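Local coordinates for protein CbbY (Rhodobacter sphaeroides, PDB 4UAS) that dephosphorylates xylulose-1,5-bisphosphate, a potent inhibitor made by Rubisco itself, with high selectivity as a magnesium-dependent phosphatase of the HAD superfamily, at residues Glu41-Leu46 with Pro195-Arg200; Gly108-Val113 with Arg162-Pro167. All coordinates share one frame; numbering follows the deposited sequence.

Interaction 1: residues Glu41-Leu46 with Pro195-Arg200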
# COMPACT_ATOMS: atom_id res chain seq x y z
N GLU A 41 -11.23 7.26 -14.20
CA GLU A 41 -11.09 8.33 -13.20
C GLU A 41 -10.27 7.81 -12.00
O GLU A 41 -9.46 8.55 -11.43
CB GLU A 41 -12.44 8.85 -12.79
CG GLU A 41 -12.38 9.88 -11.69
CD GLU A 41 -13.60 10.72 -11.56
OE1 GLU A 41 -14.66 10.29 -11.98
OE2 GLU A 41 -13.51 11.83 -11.07
N TYR A 42 -10.47 6.57 -11.59
CA TYR A 42 -9.74 6.07 -10.44
C TYR A 42 -8.25 6.02 -10.69
O TYR A 42 -7.42 6.33 -9.79
CB TYR A 42 -10.33 4.69 -10.02
CG TYR A 42 -9.93 4.32 -8.61
CD1 TYR A 42 -10.34 5.10 -7.52
CD2 TYR A 42 -9.13 3.21 -8.32
CE1 TYR A 42 -10.04 4.77 -6.20
CE2 TYR A 42 -8.82 2.87 -7.04
CZ TYR A 42 -9.25 3.62 -5.98
OH TYR A 42 -8.89 3.34 -4.68
N ARG A 43 -7.82 5.68 -11.89
CA ARG A 43 -6.37 5.69 -12.21
C ARG A 43 -5.75 7.03 -11.99
O ARG A 43 -4.64 7.11 -11.50
CB ARG A 43 -6.19 5.23 -13.65
CG ARG A 43 -4.70 5.07 -14.05
CD ARG A 43 -4.54 4.63 -15.49
NE ARG A 43 -5.05 3.28 -15.65
CZ ARG A 43 -4.42 2.14 -15.51
NH1 ARG A 43 -3.08 2.08 -15.25
NH2 ARG A 43 -5.09 1.04 -15.50
N GLU A 44 -6.50 8.12 -12.27
CA GLU A 44 -6.00 9.49 -11.99
C GLU A 44 -6.01 9.79 -10.51
O GLU A 44 -5.01 10.28 -9.95
CB GLU A 44 -6.83 10.50 -12.76
CG GLU A 44 -6.80 10.35 -14.29
CD GLU A 44 -5.38 10.34 -14.84
OE1 GLU A 44 -4.58 11.28 -14.49
OE2 GLU A 44 -5.05 9.36 -15.63
N LEU A 45 -7.11 9.49 -9.85
CA LEU A 45 -7.21 9.75 -8.43
C LEU A 45 -6.19 9.01 -7.58
O LEU A 45 -5.85 9.47 -6.46
CB LEU A 45 -8.64 9.44 -7.96
CG LEU A 45 -9.76 10.34 -8.41
CD1 LEU A 45 -11.12 9.78 -7.99
CD2 LEU A 45 -9.54 11.76 -7.89
N LEU A 46 -5.72 7.87 -8.06
CA LEU A 46 -4.72 7.08 -7.37
C LEU A 46 -3.40 7.78 -7.23
O LEU A 46 -2.59 7.34 -6.39
CB LEU A 46 -4.54 5.71 -8.05
CG LEU A 46 -5.57 4.62 -7.67
CD1 LEU A 46 -5.41 3.44 -8.58
CD2 LEU A 46 -5.38 4.20 -6.24
N PRO A 195 5.18 -3.32 -10.96
CA PRO A 195 3.89 -2.62 -11.12
C PRO A 195 2.72 -3.53 -11.25
O PRO A 195 2.85 -4.74 -11.38
CB PRO A 195 4.11 -1.75 -12.33
CG PRO A 195 5.07 -2.46 -13.09
CD PRO A 195 6.01 -3.27 -12.18
N GLY A 196 1.57 -2.94 -11.25
CA GLY A 196 0.34 -3.67 -11.46
C GLY A 196 -0.56 -2.87 -12.31
O GLY A 196 -0.14 -1.92 -12.98
N PHE A 197 -1.83 -3.28 -12.32
CA PHE A 197 -2.75 -2.76 -13.25
C PHE A 197 -2.77 -1.21 -13.35
O PHE A 197 -2.75 -0.61 -14.44
CB PHE A 197 -4.22 -3.29 -12.93
CG PHE A 197 -5.27 -2.73 -13.83
CD1 PHE A 197 -5.31 -3.05 -15.14
CD2 PHE A 197 -6.29 -1.92 -13.32
CE1 PHE A 197 -6.25 -2.54 -15.97
CE2 PHE A 197 -7.26 -1.44 -14.14
CZ PHE A 197 -7.24 -1.71 -15.47
N TYR A 198 -2.89 -0.59 -12.19
CA TYR A 198 -3.09 0.84 -12.15
C TYR A 198 -1.79 1.64 -12.24
O TYR A 198 -1.83 2.85 -12.31
CB TYR A 198 -3.84 1.24 -10.91
CG TYR A 198 -5.32 1.06 -11.01
CD1 TYR A 198 -6.01 0.14 -10.22
CD2 TYR A 198 -6.06 1.88 -11.83
CE1 TYR A 198 -7.38 0.05 -10.27
CE2 TYR A 198 -7.47 1.78 -11.90
CZ TYR A 198 -8.11 0.86 -11.11
OH TYR A 198 -9.48 0.83 -11.18
N THR A 199 -0.63 0.99 -12.24
CA THR A 199 0.67 1.66 -12.25
C THR A 199 1.58 1.30 -13.41
O THR A 199 2.65 1.84 -13.51
CB THR A 199 1.39 1.50 -10.93
OG1 THR A 199 1.67 0.10 -10.76
CG2 THR A 199 0.61 2.09 -9.78
N ARG A 200 1.14 0.39 -14.25
CA ARG A 200 1.99 -0.09 -15.31
C ARG A 200 2.46 0.99 -16.30
O ARG A 200 3.54 0.86 -16.90
CB ARG A 200 1.35 -1.23 -16.04
CG ARG A 200 2.42 -2.13 -16.60
CD ARG A 200 1.73 -3.29 -17.23
NE ARG A 200 0.85 -4.08 -16.33
CZ ARG A 200 1.33 -4.91 -15.43
NH1 ARG A 200 0.49 -5.61 -14.68
NH2 ARG A 200 2.59 -5.00 -15.27
O HOH W 1 -2.41 5.37 -11.05
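Arg43 reaches from its helix to the 195-200 loop and grips the backbone oxygen Phe197 O end-on with two nitrogens. NH1 donates to Phe197 O over 2.8 Å, in the carbonyl plane and on a lone pair, while NH2 gives Phe197 O a second bond of 3.1 Å from above that plane. Extended through chi1 and chi2, then bent at chi3 (-66°), the side chain sets its guanidinium against the loop; NH1 also bonds His201. A water bridges Arg43 O and Tyr198 O, donating to both.

The charge is used again in a cation-pi contact, with NH2 over the Phe197 face and Arg43 CZ 4.8 Å from that ring's centroid. Cut back to alanine, this position would probably leave Phe197 O without its two donors and the Phe197 face without its cation.

Aromatic and apolar packing centres on Tyr198. Arg43 CB lies at its ring edge, 3.8 Å from Tyr198 CD2, which also sits over one guanidinium face. Leu46 CD1 presses on a ring face in a CH-pi contact, 3.4 Å from Tyr198 CG, and the edge of Tyr42 points at the ring in a T-shaped pair with planes 74° apart. Tyrosine suits both places, since each hydroxyl ends on an acid: Tyr42 on substrate-binding Glu17, Tyr198 on Glu18.

Helix 17-31 supplies both acids and helix 51-61 packs against Tyr42 and Leu46. The loop after strand 190-193 leads out of the core sheet onto helix 39-45, probably part of the HAD helical cap, a cap-to-core contact consistent with closure.

Interaction 2: residues Gly108-Val113 with Arg162-Pro167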
# COMPACT_ATOMS: atom_id res chain seq x y z
N GLY A 108 15.93 -14.54 9.97
CA GLY A 108 15.93 -13.58 11.07
C GLY A 108 15.88 -12.14 10.64
O GLY A 108 16.19 -11.23 11.42
N ILE A 109 15.40 -11.87 9.43
CA ILE A 109 15.32 -10.54 8.89
C ILE A 109 14.03 -9.86 9.40
O ILE A 109 12.95 -10.43 9.36
CB ILE A 109 15.35 -10.63 7.38
CG1 ILE A 109 16.76 -11.05 6.94
CG2 ILE A 109 15.04 -9.28 6.72
CD1 ILE A 109 16.80 -11.48 5.54
N ARG A 110 14.13 -8.65 9.90
CA ARG A 110 12.94 -7.99 10.42
C ARG A 110 12.16 -7.37 9.25
O ARG A 110 12.70 -6.89 8.27
CB ARG A 110 13.32 -6.94 11.45
CG ARG A 110 14.02 -7.55 12.65
CD ARG A 110 14.24 -6.53 13.77
NE ARG A 110 13.00 -6.32 14.54
CZ ARG A 110 12.54 -5.12 14.95
NH1 ARG A 110 13.24 -4.04 14.69
NH2 ARG A 110 11.43 -4.97 15.66
N LEU A 111 10.85 -7.31 9.43
CA LEU A 111 9.89 -6.92 8.39
C LEU A 111 9.02 -5.76 8.86
O LEU A 111 8.52 -5.75 9.98
CB LEU A 111 8.99 -8.13 8.06
CG LEU A 111 9.71 -9.39 7.63
CD1 LEU A 111 8.71 -10.50 7.34
CD2 LEU A 111 10.63 -9.23 6.47
N ALA A 112 8.76 -4.83 7.94
CA ALA A 112 7.88 -3.71 8.19
C ALA A 112 6.86 -3.58 7.06
O ALA A 112 7.18 -3.89 5.88
CB ALA A 112 8.63 -2.40 8.37
N VAL A 113 5.73 -3.00 7.36
CA VAL A 113 4.84 -2.37 6.41
C VAL A 113 5.06 -0.86 6.48
O VAL A 113 5.20 -0.31 7.55
CB VAL A 113 3.36 -2.69 6.75
CG1 VAL A 113 2.37 -1.67 6.31
CG2 VAL A 113 3.07 -4.09 6.18
N ARG A 162 13.02 4.13 11.79
CA ARG A 162 13.30 4.49 13.16
C ARG A 162 12.82 3.39 14.10
O ARG A 162 13.50 3.00 15.06
CB ARG A 162 12.73 5.86 13.52
CG ARG A 162 13.21 6.27 14.95
CD ARG A 162 12.87 7.62 15.39
NE ARG A 162 11.57 7.81 15.20
CZ ARG A 162 10.91 8.51 14.19
NH1 ARG A 162 11.35 9.34 13.26
NH2 ARG A 162 9.68 8.35 14.24
N GLU A 163 11.62 2.89 13.88
CA GLU A 163 11.06 1.83 14.71
C GLU A 163 11.82 0.53 14.56
O GLU A 163 12.01 -0.18 15.54
CB GLU A 163 9.58 1.64 14.44
CG GLU A 163 8.76 2.82 14.90
CD GLU A 163 7.29 2.63 15.01
OE1 GLU A 163 6.85 2.40 16.15
OE2 GLU A 163 6.64 2.73 14.01
N LEU A 164 12.26 0.20 13.34
CA LEU A 164 13.07 -0.98 13.11
C LEU A 164 14.43 -0.87 13.73
O LEU A 164 15.03 -1.93 14.07
CB LEU A 164 13.27 -1.21 11.60
CG LEU A 164 12.08 -1.77 10.83
CD1 LEU A 164 12.29 -1.56 9.33
CD2 LEU A 164 11.83 -3.27 11.13
N ASP A 165 14.93 0.36 13.82
CA ASP A 165 16.27 0.65 14.25
C ASP A 165 17.26 -0.06 13.32
O ASP A 165 18.23 -0.71 13.79
CB ASP A 165 16.50 0.33 15.74
CG ASP A 165 17.80 0.93 16.23
OD1 ASP A 165 18.13 2.10 15.82
OD2 ASP A 165 18.44 0.28 17.10
N VAL A 166 17.09 0.11 12.01
CA VAL A 166 18.00 -0.45 10.97
C VAL A 166 18.33 0.75 10.11
O VAL A 166 17.41 1.49 9.69
CB VAL A 166 17.32 -1.57 10.16
CG1 VAL A 166 18.18 -2.04 9.03
CG2 VAL A 166 16.98 -2.79 11.04
N PRO A 167 19.63 0.94 9.77
CA PRO A 167 20.01 2.06 8.87
C PRO A 167 19.46 1.72 7.47
O PRO A 167 19.46 0.55 7.06
CB PRO A 167 21.52 2.08 8.90
CG PRO A 167 21.96 0.91 9.66
CD PRO A 167 20.81 0.21 10.26
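Leu164, in the last turn of helix 155-164, lays its two methyl branches against strand 110-114. CD1 meets Ala112 CB at 3.9 Å, and CD2 lies 4.0 Å from Arg110 CB. With CG beside the backbone N and anti to the carbonyl carbon (chi1 -75°), the branched end is carried toward the strand. A leucine suits this place because its fork can cover two strand residues at once; it also touches Ala4 and Leu6 of strand 4-7 and Val140 of strand 140-142.

Arg110 combines an apolar stem with a polar end. Its CB faces the helix and meets the leucine, then the chain bends at chi3 (79°); in the conformer described, NH1 comes to 2.8 Å from Leu164 O. Arginine is long enough for a residue rooted in the sheet to reach the helix end.

Ala112, two residues on and pointing the same way, offers only a methyl group, which allows the helix to lie close.

A helix packed by its apolar side on parallel strands is characteristic of the Rossmann-like alpha/beta core of HAD hydrolases, here over neighbouring strands 140-142, 110-114 and 4-7 of the parallel sheet.

In the fold
The two contacts lie on opposite sides of the chain's centre, their own centres 29 Å apart and their nearest atoms about 16 Å apart. Interaction 2 is nested along the chain inside the long loop closed by interaction 1. It belongs wholly to the alpha/beta core, where helix 155-164 covers strand 110-114, whose following loop begins with substrate-binding Thr115. Interaction 1 instead joins helix 39-45, in the helical part inserted after strand 4-7, to the loop beyond strand 190-193 of the same sheet. One contact thus lies within the core, packing a helix on its sheet, and the other links core to helical cap beside substrate-binding residues, consistent with a closed cap over the magnesium site.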